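Long-range contacts in hypothetical protein ST1625 (Sulfolobus tokodaii, PDB 1WY6), which is of unknown function but folds as a helical repeat protein from a hyperthermophilic archaeon: residues S40-F45 and S67-D72; S126-I131 and L148-K153; R56-V61 and K78-C83; G105-L110 and R136-E141. All coordinates share one frame; numbering follows the deposited sequence.

Contact 1: S40-F45 and S67-D72; sequences SEYNWF and SYFDLD
Asn43 meets the backbone of Asp70 with both arms of its side-chain amide. The N of Asp70 donates to Asn43 OD1 at 2.6 Å and 165°. The N-H comes in the carbonyl plane, onto a lone pair of OD1. The other arm, Asn43 ND2, reaches Asp70 O at 3.3 Å in a straight but weak bond. Asn43 CG stands opposite its backbone N (chi1 -164°), which carries the amide out to the loop. Phe69 packs beside it. The Tyr42 edge points toward the Phe69 face in an offset edge-to-face pair, centroids of the two rings 5.6 Å apart, planes at 86°. Tyr42 CD2 and Phe69 CE1 approach to 3.6 Å. Phe69 CZ rests 4.2 Å from Phe45 CD2. Around this shell, Tyr42 leans on Thr34 and Phe45 on Val30 of helix 23-36. Lys39 NZ hydrogen-bonds to Tyr68 O. The contact joins the turn between helices 39-42 and 44-52 to the loop between helices 55-65 and 78-86 in this helical repeat protein. The paired bonds should fix the rotation of the buried Asn43 amide and hold the loop at Asp70, while the Tyr42, Phe45 and Phe69 rings pack together beside it.

Contact 2: S126-I131 and L148-K153; sequences SILVAI and LIEACK
Leu128 and Val129 pack on Leu148, Glu150 and Ala151 through apolar contacts, and no hydrogen bond crosses between the segments. The two short helical segments run nearly antiparallel, with a signed crossing angle of -160° and axes 8.6 Å apart. The small Ala151 lets the backbones come close: its CA is 6.0 Å from Leu128 CA. Its methyl takes contacts from two residues. Leu128 CB lies 4.1 Å from Ala151 CB, and Val129 CG2 lies 4.0 Å from the same Ala151 CB. The same Val129 branch also meets Leu148 CD2 at 4.1 Å, the branch tip of a residue whose CB points away.

A second kind of contact uses the aliphatic part of a charged side chain. Leu128 CD1 touches Glu150 CG at 3.5 Å. Glu150 CG is trans to the backbone N, and the chain then bends at chi2 (64°). This turns the carboxylate away from the leucine; the Glu150 side chain also touches Asn121.

These segments belong to helices 125-137 and 141-153, consecutive in the chain and paired as an antiparallel helical hairpin, in keeping with a helical repeat protein. Helix 157-164 lies next along, touching Leu148 and Ala151 with Ala159, and Cys152 is joined to Cys160 by a disulfide. On the preceding side, Leu128 packs on Ile117 of helix 107-117.

Contact 3: R56-V61 and K78-C83; sequences RYMFQV and KSVVEC
Met58 and Phe59 of helix 55-65 meet Val80 and Cys83 of helix 78-86 at a steep helix crossing that includes one half of a disulfide. The short segments cross at -114°, with axes 10.1 Å apart. Met58 points toward the other helix. With CG anti to the backbone N (chi1 -179°) and the next torsion also extended, the chain reaches across before it bends at chi3 (-82°). Met58 SD then lies 3.5 Å from Cys83 SG, a close sulfur-sulfur contact without a bond. The same SD sits 4.0 Å from Val80 CG2. Beyond the bend, Met58 CE comes to 3.8 Å from Ser79 O. The hydroxyl of Ser79 is engaged elsewhere, with Asn76 O.

The covalent partner of Cys83 is Cys55, at the start of helix 55-65. The disulfide and the Met58 contact therefore join the same two helices of this helical repeat protein, which are linked in the chain by a long connection with little helix.

Phe59 lays its ring against Cys83 CB and Val80. Its CZ lies 3.7 Å from Cys83 CB, approaching obliquely. Val80 O is at the ring's edge, and Phe59 CE2 touches Val80 CG1 at 4.1 Å. Replacing Phe59 with a serine is likely to open a gap against Val80 and Cys83 CB, leaving Met58 as the main apolar cover from this segment.

Helix 92-103 continues the packing: Val94 touches Phe59, and Ala97 touches Val80. Leu50 of helix 44-52 lies against both Met58 and Val80.

Contact 4: G105-L110 and R136-E141; sequences GKRDKL and RRVGDE
Arg107 and Leu110 pack on Val138, and Arg107 goes on to Asp140. Leu110 CD1 meets Val138 CG1 at 3.6 Å. Arg107 CB lies 4.0 Å from Val138 CB. With CG anti to the backbone N (chi1 172°) and the chain extended to NE, Arg107 runs past the valine to Asp140.

The charged part is looser. Arg107 NH2 and Asp140 OD2 form a long salt bridge of 3.8 Å. The oxygen is well out of the guanidinium plane, so charge alone links them. NH1 crowds Asp140, and its exact place is doubtful. The firmer partner of Arg107 is Glu111, in a salt bridge from NE to OE1. A leucine in place of Arg107 would probably leave Asp140 and Glu111, two like charges close together, without their shared positive mate.

Gly139, with positive phi, ends helix 125-137 in a Schellman motif; Asp140 then N-caps the next helix, with OD1 bonded to Asp143 N. Gly105 ends a helix in the same way, and Lys106 takes the N-cap position of helix 107-117.

The contact thus joins two interhelical turns. Beneath them Leu110 packs on Leu98 and Val102 of helix 92-103 and on Leu135 of helix 125-137.

In the fold
From the N terminus, contact 1 opens at 40-45 and contact 3 at 56-61. Contact 1 closes at 67-72, before contact 3 closes at 78-83, so the two cross. Contact 1 ties the turn ahead of helix 44-52 to the loop after helix 55-65, and contact 3 ties helix 55-65 to helix 78-86. The second half repeats the crossing: contact 4 opens before contact 2 and closes before it. Contact 4 joins the turn before helix 107-117 to the one after helix 125-137, and contact 2 pairs helices 125-137 and 141-153. The two crossed pairs are in series. Lys78 and Lys109 touch between contacts 3 and 4. The centres of contacts 1 and 2 are about 32 Å apart.

Contact 1: S40-F45 and S67-D72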
loop_
_atom_site.group_PDB
_atom_site.type_symbol
_atom_site.label_atom_id
_atom_site.label_comp_id
_atom_site.label_asym_id
_atom_site.label_seq_id
_atom_site.Cartn_x
_atom_site.Cartn_y
_atom_site.Cartn_z
ATOM N N SER A 40 13.902 13.576 -9.146
ATOM C CA SER A 40 13.050 13.865 -10.299
ATOM C C SER A 40 13.583 13.235 -11.582
ATOM O O SER A 40 13.558 13.858 -12.646
ATOM C CB SER A 40 12.945 15.381 -10.491
ATOM O OG SER A 40 14.231 15.963 -10.647
ATOM N N GLU A 41 14.058 12.000 -11.474
ATOM C CA GLU A 41 14.622 11.277 -12.609
ATOM C C GLU A 41 14.472 9.763 -12.438
ATOM O O GLU A 41 14.300 9.039 -13.415
ATOM C CB GLU A 41 16.105 11.646 -12.760
ATOM C CG GLU A 41 16.976 10.630 -13.499
ATOM C CD GLU A 41 16.686 10.548 -14.988
ATOM O OE1 GLU A 41 15.581 10.102 -15.364
ATOM O OE2 GLU A 41 17.570 10.933 -15.783
ATOM N N TYR A 42 14.540 9.286 -11.197
ATOM C CA TYR A 42 14.413 7.857 -10.938
ATOM C C TYR A 42 13.223 7.541 -10.040
ATOM O O TYR A 42 12.932 6.379 -9.769
ATOM C CB TYR A 42 15.692 7.316 -10.286
ATOM C CG TYR A 42 15.997 7.890 -8.917
ATOM C CD1 TYR A 42 16.980 8.866 -8.750
ATOM C CD2 TYR A 42 15.318 7.440 -7.783
ATOM C CE1 TYR A 42 17.284 9.376 -7.491
ATOM C CE2 TYR A 42 15.610 7.945 -6.518
ATOM C CZ TYR A 42 16.597 8.912 -6.379
ATOM O OH TYR A 42 16.906 9.405 -5.130
ATOM N N ASN A 43 12.539 8.581 -9.585
ATOM C CA ASN A 43 11.400 8.422 -8.694
ATOM C C ASN A 43 10.302 7.506 -9.232
ATOM O O ASN A 43 9.690 6.742 -8.476
ATOM C CB ASN A 43 10.792 9.780 -8.368
ATOM C CG ASN A 43 9.877 9.720 -7.175
ATOM O OD1 ASN A 43 10.343 9.660 -6.039
ATOM N ND2 ASN A 43 8.566 9.703 -7.422
ATOM N N TRP A 44 10.052 7.604 -10.535
ATOM C CA TRP A 44 9.032 6.809 -11.219
ATOM C C TRP A 44 9.247 5.308 -11.030
ATOM O O TRP A 44 8.299 4.526 -11.109
ATOM C CB TRP A 44 9.073 7.092 -12.726
ATOM C CG TRP A 44 10.375 6.636 -13.325
ATOM C CD1 TRP A 44 11.558 7.315 -13.322
ATOM C CD2 TRP A 44 10.652 5.355 -13.913
ATOM N NE1 TRP A 44 12.554 6.540 -13.867
ATOM C CE2 TRP A 44 12.024 5.332 -14.238
ATOM C CE3 TRP A 44 9.872 4.226 -14.194
ATOM C CZ2 TRP A 44 12.638 4.217 -14.833
ATOM C CZ3 TRP A 44 10.483 3.117 -14.786
ATOM C CH2 TRP A 44 11.851 3.124 -15.097
ATOM N N PHE A 45 10.501 4.911 -10.812
ATOM C CA PHE A 45 10.839 3.499 -10.663
ATOM C C PHE A 45 10.056 2.752 -9.593
ATOM O O PHE A 45 9.593 1.645 -9.829
ATOM C CB PHE A 45 12.327 3.325 -10.367
ATOM C CG PHE A 45 12.746 1.888 -10.203
ATOM C CD1 PHE A 45 12.882 1.057 -11.310
ATOM C CD2 PHE A 45 13.010 1.367 -8.942
ATOM C CE1 PHE A 45 13.282 -0.270 -11.162
ATOM C CE2 PHE A 45 13.408 0.047 -8.789
ATOM C CZ PHE A 45 13.545 -0.774 -9.906
ATOM N N SER A 67 12.208 5.148 1.379
ATOM C CA SER A 67 12.581 6.509 1.747
ATOM C C SER A 67 13.250 7.339 0.656
ATOM O O SER A 67 13.282 8.562 0.756
ATOM C CB SER A 67 13.481 6.480 2.992
ATOM O OG SER A 67 14.707 5.814 2.733
ATOM N N TYR A 68 13.785 6.691 -0.377
ATOM C CA TYR A 68 14.439 7.420 -1.470
ATOM C C TYR A 68 13.471 7.949 -2.520
ATOM O O TYR A 68 13.878 8.677 -3.432
ATOM C CB TYR A 68 15.468 6.540 -2.182
ATOM C CG TYR A 68 16.688 6.227 -1.355
ATOM C CD1 TYR A 68 16.702 5.146 -0.485
ATOM C CD2 TYR A 68 17.826 7.030 -1.433
ATOM C CE1 TYR A 68 17.823 4.865 0.297
ATOM C CE2 TYR A 68 18.951 6.761 -0.661
ATOM C CZ TYR A 68 18.945 5.678 0.200
ATOM O OH TYR A 68 20.062 5.396 0.954
ATOM N N PHE A 69 12.196 7.589 -2.396
ATOM C CA PHE A 69 11.198 8.012 -3.374
ATOM C C PHE A 69 10.060 8.811 -2.764
ATOM O O PHE A 69 9.867 8.821 -1.549
ATOM C CB PHE A 69 10.595 6.780 -4.064
ATOM C CG PHE A 69 11.612 5.862 -4.690
ATOM C CD1 PHE A 69 11.924 5.964 -6.043
ATOM C CD2 PHE A 69 12.251 4.881 -3.924
ATOM C CE1 PHE A 69 12.855 5.104 -6.629
ATOM C CE2 PHE A 69 13.182 4.016 -4.499
ATOM C CZ PHE A 69 13.485 4.128 -5.852
ATOM N N ASP A 70 9.309 9.488 -3.627
ATOM C CA ASP A 70 8.129 10.239 -3.207
ATOM C C ASP A 70 6.965 9.352 -3.630
ATOM O O ASP A 70 6.538 9.405 -4.778
ATOM C CB ASP A 70 8.027 11.578 -3.937
ATOM C CG ASP A 70 9.087 12.556 -3.502
ATOM O OD1 ASP A 70 9.277 12.707 -2.274
ATOM O OD2 ASP A 70 9.719 13.175 -4.387
ATOM N N LEU A 71 6.481 8.520 -2.711
ATOM C CA LEU A 71 5.380 7.612 -3.004
ATOM C C LEU A 71 4.100 8.341 -3.389
ATOM O O LEU A 71 3.283 7.811 -4.145
ATOM C CB LEU A 71 5.109 6.704 -1.805
ATOM C CG LEU A 71 6.017 5.485 -1.608
ATOM C CD1 LEU A 71 5.702 4.828 -0.286
ATOM C CD2 LEU A 71 5.814 4.495 -2.733
ATOM N N ASP A 72 3.935 9.558 -2.881
ATOM C CA ASP A 72 2.746 10.349 -3.171
ATOM C C ASP A 72 2.630 10.662 -4.659
ATOM O O ASP A 72 1.571 11.067 -5.135
ATOM C CB ASP A 72 2.751 11.651 -2.354
ATOM C CG ASP A 72 3.866 12.601 -2.760
ATOM O OD1 ASP A 72 5.055 12.228 -2.657
ATOM O OD2 ASP A 72 3.552 13.732 -3.186
#

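Contact 2: S126-I131 and L148-K153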
loop_
_atom_site.group_PDB
_atom_site.type_symbol
_atom_site.label_atom_id
_atom_site.label_comp_id
_atom_site.label_asym_id
_atom_site.label_seq_id
_atom_site.Cartn_x
_atom_site.Cartn_y
_atom_site.Cartn_z
ATOM N N SER A 126 -8.249 -5.364 12.261
ATOM C CA SER A 126 -7.438 -4.159 12.078
ATOM C C SER A 126 -7.525 -3.630 10.650
ATOM O O SER A 126 -7.733 -2.436 10.426
ATOM C CB SER A 126 -5.978 -4.440 12.441
ATOM O OG SER A 126 -5.454 -5.496 11.661
ATOM N N ILE A 127 -7.372 -4.524 9.686
ATOM C CA ILE A 127 -7.446 -4.143 8.287
ATOM C C ILE A 127 -8.845 -3.601 7.955
ATOM O O ILE A 127 -8.972 -2.559 7.304
ATOM C CB ILE A 127 -7.055 -5.355 7.392
ATOM C CG1 ILE A 127 -5.553 -5.634 7.569
ATOM C CG2 ILE A 127 -7.356 -5.055 5.931
ATOM C CD1 ILE A 127 -5.067 -6.983 7.047
ATOM N N LEU A 128 -9.894 -4.282 8.414
ATOM C CA LEU A 128 -11.259 -3.807 8.173
ATOM C C LEU A 128 -11.402 -2.393 8.737
ATOM O O LEU A 128 -12.028 -1.524 8.125
ATOM C CB LEU A 128 -12.281 -4.716 8.859
ATOM C CG LEU A 128 -12.461 -6.140 8.336
ATOM C CD1 LEU A 128 -13.291 -6.939 9.326
ATOM C CD2 LEU A 128 -13.131 -6.109 6.972
ATOM N N VAL A 129 -10.815 -2.169 9.910
ATOM C CA VAL A 129 -10.886 -0.860 10.546
ATOM C C VAL A 129 -10.120 0.210 9.765
ATOM O O VAL A 129 -10.607 1.331 9.608
ATOM C CB VAL A 129 -10.346 -0.906 11.990
ATOM C CG1 VAL A 129 -10.127 0.501 12.509
ATOM C CG2 VAL A 129 -11.337 -1.636 12.888
ATOM N N ALA A 130 -8.928 -0.139 9.287
ATOM C CA ALA A 130 -8.102 0.785 8.523
ATOM C C ALA A 130 -8.851 1.266 7.277
ATOM O O ALA A 130 -8.992 2.466 7.070
ATOM C CB ALA A 130 -6.776 0.115 8.131
ATOM N N ILE A 131 -9.344 0.333 6.466
ATOM C CA ILE A 131 -10.083 0.683 5.247
ATOM C C ILE A 131 -11.399 1.418 5.534
ATOM O O ILE A 131 -11.772 2.347 4.811
ATOM C CB ILE A 131 -10.394 -0.575 4.373
ATOM C CG1 ILE A 131 -9.112 -1.122 3.736
ATOM C CG2 ILE A 131 -11.361 -0.214 3.249
ATOM C CD1 ILE A 131 -8.194 -1.840 4.677
ATOM N N LEU A 148 -16.917 -1.685 9.694
ATOM C CA LEU A 148 -16.811 -1.585 11.147
ATOM C C LEU A 148 -17.755 -2.580 11.807
ATOM O O LEU A 148 -17.471 -3.084 12.887
ATOM C CB LEU A 148 -17.132 -0.167 11.629
ATOM C CG LEU A 148 -16.026 0.875 11.408
ATOM C CD1 LEU A 148 -16.480 2.236 11.945
ATOM C CD2 LEU A 148 -14.752 0.418 12.098
ATOM N N ILE A 149 -18.882 -2.857 11.158
ATOM C CA ILE A 149 -19.839 -3.819 11.689
ATOM C C ILE A 149 -19.180 -5.196 11.646
ATOM O O ILE A 149 -19.254 -5.955 12.611
ATOM C CB ILE A 149 -21.158 -3.831 10.865
ATOM C CG1 ILE A 149 -21.981 -2.581 11.191
ATOM C CG2 ILE A 149 -21.960 -5.090 11.174
ATOM C CD1 ILE A 149 -23.243 -2.438 10.372
ATOM N N GLU A 150 -18.523 -5.504 10.528
ATOM C CA GLU A 150 -17.829 -6.780 10.381
ATOM C C GLU A 150 -16.674 -6.891 11.378
ATOM O O GLU A 150 -16.425 -7.960 11.928
ATOM C CB GLU A 150 -17.293 -6.947 8.956
ATOM C CG GLU A 150 -16.506 -8.239 8.758
ATOM C CD GLU A 150 -17.355 -9.494 8.941
ATOM O OE1 GLU A 150 -16.768 -10.569 9.179
ATOM O OE2 GLU A 150 -18.600 -9.412 8.838
ATOM N N ALA A 151 -15.968 -5.788 11.608
ATOM C CA ALA A 151 -14.853 -5.777 12.556
ATOM C C ALA A 151 -15.371 -6.026 13.974
ATOM O O ALA A 151 -14.724 -6.688 14.780
ATOM C CB ALA A 151 -14.129 -4.436 12.499
ATOM N N CYS A 152 -16.537 -5.468 14.275
ATOM C CA CYS A 152 -17.154 -5.640 15.584
ATOM C C CYS A 152 -17.484 -7.127 15.729
ATOM O O CYS A 152 -17.243 -7.741 16.772
ATOM C CB CYS A 152 -18.422 -4.769 15.671
ATOM S SG CYS A 152 -19.440 -5.018 17.163
ATOM N N LYS A 153 -18.014 -7.707 14.658
ATOM C CA LYS A 153 -18.351 -9.125 14.642
ATOM C C LYS A 153 -17.106 -9.977 14.887
ATOM O O LYS A 153 -17.173 -10.994 15.574
ATOM C CB LYS A 153 -18.970 -9.502 13.299
ATOM C CG LYS A 153 -19.331 -10.972 13.176
ATOM C CD LYS A 153 -20.028 -11.251 11.860
ATOM C CE LYS A 153 -20.434 -12.710 11.741
ATOM N NZ LYS A 153 -21.447 -12.899 10.658
#

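Contact 3: R56-V61 and K78-C83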
loop_
_atom_site.group_PDB
_atom_site.type_symbol
_atom_site.label_atom_id
_atom_site.label_comp_id
_atom_site.label_asym_id
_atom_site.label_seq_id
_atom_site.Cartn_x
_atom_site.Cartn_y
_atom_site.Cartn_z
ATOM N N ARG A 56 5.052 -10.984 -1.599
ATOM C CA ARG A 56 6.007 -11.642 -0.711
ATOM C C ARG A 56 7.242 -10.768 -0.487
ATOM O O ARG A 56 7.927 -10.924 0.519
ATOM C CB ARG A 56 6.504 -12.965 -1.304
ATOM C CG ARG A 56 5.510 -14.104 -1.417
ATOM C CD ARG A 56 6.221 -15.299 -2.053
ATOM N NE ARG A 56 7.427 -15.648 -1.301
ATOM C CZ ARG A 56 8.445 -16.361 -1.779
ATOM N NH1 ARG A 56 8.427 -16.815 -3.024
ATOM N NH2 ARG A 56 9.483 -16.631 -0.998
ATOM N N TYR A 57 7.522 -9.862 -1.423
ATOM C CA TYR A 57 8.715 -9.011 -1.340
ATOM C C TYR A 57 8.481 -7.508 -1.198
ATOM O O TYR A 57 9.339 -6.790 -0.675
ATOM C CB TYR A 57 9.591 -9.209 -2.589
ATOM C CG TYR A 57 9.836 -10.643 -2.999
ATOM C CD1 TYR A 57 10.239 -11.600 -2.068
ATOM C CD2 TYR A 57 9.691 -11.038 -4.333
ATOM C CE1 TYR A 57 10.492 -12.925 -2.451
ATOM C CE2 TYR A 57 9.944 -12.352 -4.729
ATOM C CZ TYR A 57 10.342 -13.292 -3.780
ATOM O OH TYR A 57 10.564 -14.597 -4.154
ATOM N N MET A 58 7.342 -7.035 -1.689
ATOM C CA MET A 58 7.025 -5.612 -1.663
ATOM C C MET A 58 7.482 -4.856 -0.418
ATOM O O MET A 58 8.202 -3.868 -0.521
ATOM C CB MET A 58 5.524 -5.388 -1.863
ATOM C CG MET A 58 5.135 -3.913 -1.860
ATOM S SD MET A 58 3.403 -3.604 -2.248
ATOM C CE MET A 58 3.445 -3.679 -4.025
ATOM N N PHE A 59 7.086 -5.324 0.757
ATOM C CA PHE A 59 7.453 -4.633 1.983
ATOM C C PHE A 59 8.939 -4.677 2.331
ATOM O O PHE A 59 9.461 -3.726 2.902
ATOM C CB PHE A 59 6.580 -5.153 3.127
ATOM C CG PHE A 59 5.105 -4.956 2.877
ATOM C CD1 PHE A 59 4.210 -6.015 3.000
ATOM C CD2 PHE A 59 4.620 -3.717 2.462
ATOM C CE1 PHE A 59 2.852 -5.842 2.706
ATOM C CE2 PHE A 59 3.272 -3.533 2.167
ATOM C CZ PHE A 59 2.382 -4.598 2.287
ATOM N N GLN A 60 9.623 -5.764 1.984
ATOM C CA GLN A 60 11.065 -5.869 2.239
ATOM C C GLN A 60 11.769 -4.798 1.407
ATOM O O GLN A 60 12.728 -4.162 1.849
ATOM C CB GLN A 60 11.597 -7.237 1.807
ATOM C CG GLN A 60 11.056 -8.428 2.585
ATOM C CD GLN A 60 11.441 -9.753 1.934
ATOM O OE1 GLN A 60 12.594 -9.958 1.539
ATOM N NE2 GLN A 60 10.474 -10.658 1.826
ATOM N N VAL A 61 11.289 -4.621 0.179
ATOM C CA VAL A 61 11.852 -3.624 -0.719
ATOM C C VAL A 61 11.604 -2.229 -0.168
ATOM O O VAL A 61 12.532 -1.431 -0.065
ATOM C CB VAL A 61 11.230 -3.704 -2.120
ATOM C CG1 VAL A 61 11.741 -2.550 -2.969
ATOM C CG2 VAL A 61 11.575 -5.043 -2.771
ATOM N N LYS A 78 -2.779 1.575 -4.767
ATOM C CA LYS A 78 -3.750 0.574 -4.361
ATOM C C LYS A 78 -2.990 -0.755 -4.302
ATOM O O LYS A 78 -3.383 -1.680 -3.591
ATOM C CB LYS A 78 -4.893 0.467 -5.370
ATOM C CG LYS A 78 -5.949 -0.554 -4.954
ATOM C CD LYS A 78 -6.910 -0.897 -6.095
ATOM C CE LYS A 78 -7.825 -2.043 -5.697
ATOM N NZ LYS A 78 -8.750 -2.441 -6.793
ATOM N N SER A 79 -1.893 -0.838 -5.055
ATOM C CA SER A 79 -1.055 -2.040 -5.093
ATOM C C SER A 79 -0.453 -2.333 -3.714
ATOM O O SER A 79 -0.256 -3.491 -3.333
ATOM C CB SER A 79 0.094 -1.858 -6.099
ATOM O OG SER A 79 -0.378 -1.501 -7.389
ATOM N N VAL A 80 -0.140 -1.278 -2.975
ATOM C CA VAL A 80 0.449 -1.445 -1.651
ATOM C C VAL A 80 -0.594 -1.941 -0.654
ATOM O O VAL A 80 -0.317 -2.814 0.158
ATOM C CB VAL A 80 1.083 -0.121 -1.150
ATOM C CG1 VAL A 80 1.544 -0.270 0.300
ATOM C CG2 VAL A 80 2.259 0.236 -2.038
ATOM N N VAL A 81 -1.799 -1.387 -0.729
ATOM C CA VAL A 81 -2.879 -1.800 0.155
ATOM C C VAL A 81 -3.243 -3.260 -0.146
ATOM O O VAL A 81 -3.518 -4.043 0.768
ATOM C CB VAL A 81 -4.130 -0.934 -0.056
ATOM C CG1 VAL A 81 -5.194 -1.315 0.964
ATOM C CG2 VAL A 81 -3.767 0.542 0.047
ATOM N N GLU A 82 -3.246 -3.607 -1.432
ATOM C CA GLU A 82 -3.554 -4.965 -1.878
ATOM C C GLU A 82 -2.621 -5.976 -1.229
ATOM O O GLU A 82 -3.049 -7.062 -0.844
ATOM C CB GLU A 82 -3.418 -5.085 -3.398
ATOM C CG GLU A 82 -4.577 -4.530 -4.201
ATOM C CD GLU A 82 -5.885 -5.281 -3.964
ATOM O OE1 GLU A 82 -5.836 -6.468 -3.561
ATOM O OE2 GLU A 82 -6.963 -4.686 -4.198
ATOM N N CYS A 83 -1.336 -5.640 -1.135
ATOM C CA CYS A 83 -0.383 -6.549 -0.502
ATOM C C CYS A 83 -0.652 -6.606 0.997
ATOM O O CYS A 83 -0.366 -7.600 1.653
ATOM C CB CYS A 83 1.050 -6.109 -0.777
ATOM S SG CYS A 83 1.646 -6.613 -2.422
#

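Contact 4: G105-L110 and R136-E141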
loop_
_atom_site.group_PDB
_atom_site.type_symbol
_atom_site.label_atom_id
_atom_site.label_comp_id
_atom_site.label_asym_id
_atom_site.label_seq_id
_atom_site.Cartn_x
_atom_site.Cartn_y
_atom_site.Cartn_z
ATOM N N GLY A 105 -7.761 11.645 -3.414
ATOM C CA GLY A 105 -9.183 11.594 -3.692
ATOM C C GLY A 105 -9.555 10.377 -4.516
ATOM O O GLY A 105 -10.539 10.406 -5.262
ATOM N N LYS A 106 -8.775 9.305 -4.384
ATOM C CA LYS A 106 -9.044 8.079 -5.130
ATOM C C LYS A 106 -10.038 7.192 -4.396
ATOM O O LYS A 106 -9.717 6.086 -3.951
ATOM C CB LYS A 106 -7.740 7.323 -5.398
ATOM C CG LYS A 106 -6.850 8.017 -6.416
ATOM C CD LYS A 106 -5.576 7.240 -6.691
ATOM C CE LYS A 106 -4.690 7.997 -7.683
ATOM N NZ LYS A 106 -5.295 8.100 -9.032
ATOM N N ARG A 107 -11.251 7.712 -4.280
ATOM C CA ARG A 107 -12.362 7.047 -3.616
ATOM C C ARG A 107 -12.656 5.722 -4.295
ATOM O O ARG A 107 -13.023 4.744 -3.644
ATOM C CB ARG A 107 -13.593 7.951 -3.677
ATOM C CG ARG A 107 -14.896 7.323 -3.194
ATOM C CD ARG A 107 -16.025 8.345 -3.302
ATOM N NE ARG A 107 -17.328 7.832 -2.888
ATOM C CZ ARG A 107 -17.600 7.374 -1.671
ATOM N NH1 ARG A 107 -16.651 7.359 -0.743
ATOM N NH2 ARG A 107 -18.823 6.952 -1.377
ATOM N N ASP A 108 -12.490 5.707 -5.613
ATOM C CA ASP A 108 -12.729 4.515 -6.416
ATOM C C ASP A 108 -11.848 3.352 -5.972
ATOM O O ASP A 108 -12.334 2.244 -5.793
ATOM C CB ASP A 108 -12.491 4.831 -7.903
ATOM C CG ASP A 108 -11.062 5.275 -8.197
ATOM O OD1 ASP A 108 -10.446 5.946 -7.342
ATOM O OD2 ASP A 108 -10.558 4.971 -9.300
ATOM N N LYS A 109 -10.554 3.610 -5.795
ATOM C CA LYS A 109 -9.613 2.575 -5.368
ATOM C C LYS A 109 -9.958 2.078 -3.960
ATOM O O LYS A 109 -9.987 0.876 -3.709
ATOM C CB LYS A 109 -8.180 3.120 -5.414
ATOM C CG LYS A 109 -7.740 3.584 -6.811
ATOM C CD LYS A 109 -7.754 2.420 -7.806
ATOM C CE LYS A 109 -7.661 2.886 -9.254
ATOM N NZ LYS A 109 -6.382 3.568 -9.559
ATOM N N LEU A 110 -10.232 3.005 -3.046
ATOM C CA LEU A 110 -10.603 2.642 -1.674
ATOM C C LEU A 110 -11.869 1.774 -1.626
ATOM O O LEU A 110 -11.961 0.852 -0.811
ATOM C CB LEU A 110 -10.809 3.909 -0.832
ATOM C CG LEU A 110 -9.542 4.739 -0.600
ATOM C CD1 LEU A 110 -9.893 6.073 0.045
ATOM C CD2 LEU A 110 -8.574 3.941 0.277
ATOM N N ARG A 136 -14.495 6.357 5.149
ATOM C CA ARG A 136 -15.299 7.408 5.741
ATOM C C ARG A 136 -14.679 8.764 5.392
ATOM O O ARG A 136 -15.392 9.761 5.244
ATOM C CB ARG A 136 -15.386 7.197 7.256
ATOM C CG ARG A 136 -16.566 7.874 7.914
ATOM C CD ARG A 136 -16.818 7.287 9.291
ATOM N NE ARG A 136 -17.523 6.009 9.219
ATOM C CZ ARG A 136 -17.382 5.019 10.096
ATOM N NH1 ARG A 136 -18.072 3.897 9.951
ATOM N NH2 ARG A 136 -16.536 5.137 11.106
ATOM N N ARG A 137 -13.355 8.791 5.230
ATOM C CA ARG A 137 -12.648 10.023 4.880
ATOM C C ARG A 137 -12.913 10.476 3.441
ATOM O O ARG A 137 -12.656 11.629 3.103
ATOM C CB ARG A 137 -11.133 9.866 5.085
ATOM C CG ARG A 137 -10.670 9.867 6.541
ATOM C CD ARG A 137 -9.143 9.877 6.629
ATOM N NE ARG A 137 -8.567 11.092 6.045
ATOM C CZ ARG A 137 -7.289 11.232 5.687
ATOM N NH1 ARG A 137 -6.433 10.228 5.850
ATOM N NH2 ARG A 137 -6.868 12.378 5.157
ATOM N N VAL A 138 -13.408 9.576 2.590
ATOM C CA VAL A 138 -13.718 9.944 1.207
ATOM C C VAL A 138 -15.226 10.069 0.971
ATOM O O VAL A 138 -15.680 10.207 -0.170
ATOM C CB VAL A 138 -13.116 8.945 0.159
ATOM C CG1 VAL A 138 -11.619 9.188 0.006
ATOM C CG2 VAL A 138 -13.372 7.512 0.571
ATOM N N GLY A 139 -15.997 10.022 2.053
ATOM C CA GLY A 139 -17.441 10.164 1.946
ATOM C C GLY A 139 -18.260 8.895 1.789
ATOM O O GLY A 139 -19.464 8.966 1.513
ATOM N N ASP A 140 -17.627 7.740 1.976
ATOM C CA ASP A 140 -18.317 6.462 1.840
ATOM C C ASP A 140 -18.706 5.867 3.197
ATOM O O ASP A 140 -18.122 4.870 3.636
ATOM C CB ASP A 140 -17.432 5.461 1.094
ATOM C CG ASP A 140 -18.184 4.208 0.688
ATOM O OD1 ASP A 140 -19.254 3.935 1.272
ATOM O OD2 ASP A 140 -17.699 3.490 -0.211
ATOM N N GLU A 141 -19.696 6.475 3.847
ATOM C CA GLU A 141 -20.167 6.006 5.149
ATOM C C GLU A 141 -20.807 4.621 5.112
ATOM O O GLU A 141 -20.614 3.825 6.033
ATOM C CB GLU A 141 -21.162 7.003 5.755
ATOM C CG GLU A 141 -20.514 8.140 6.540
ATOM C CD GLU A 141 -19.763 9.120 5.658
ATOM O OE1 GLU A 141 -19.042 9.982 6.206
ATOM O OE2 GLU A 141 -19.896 9.030 4.419
#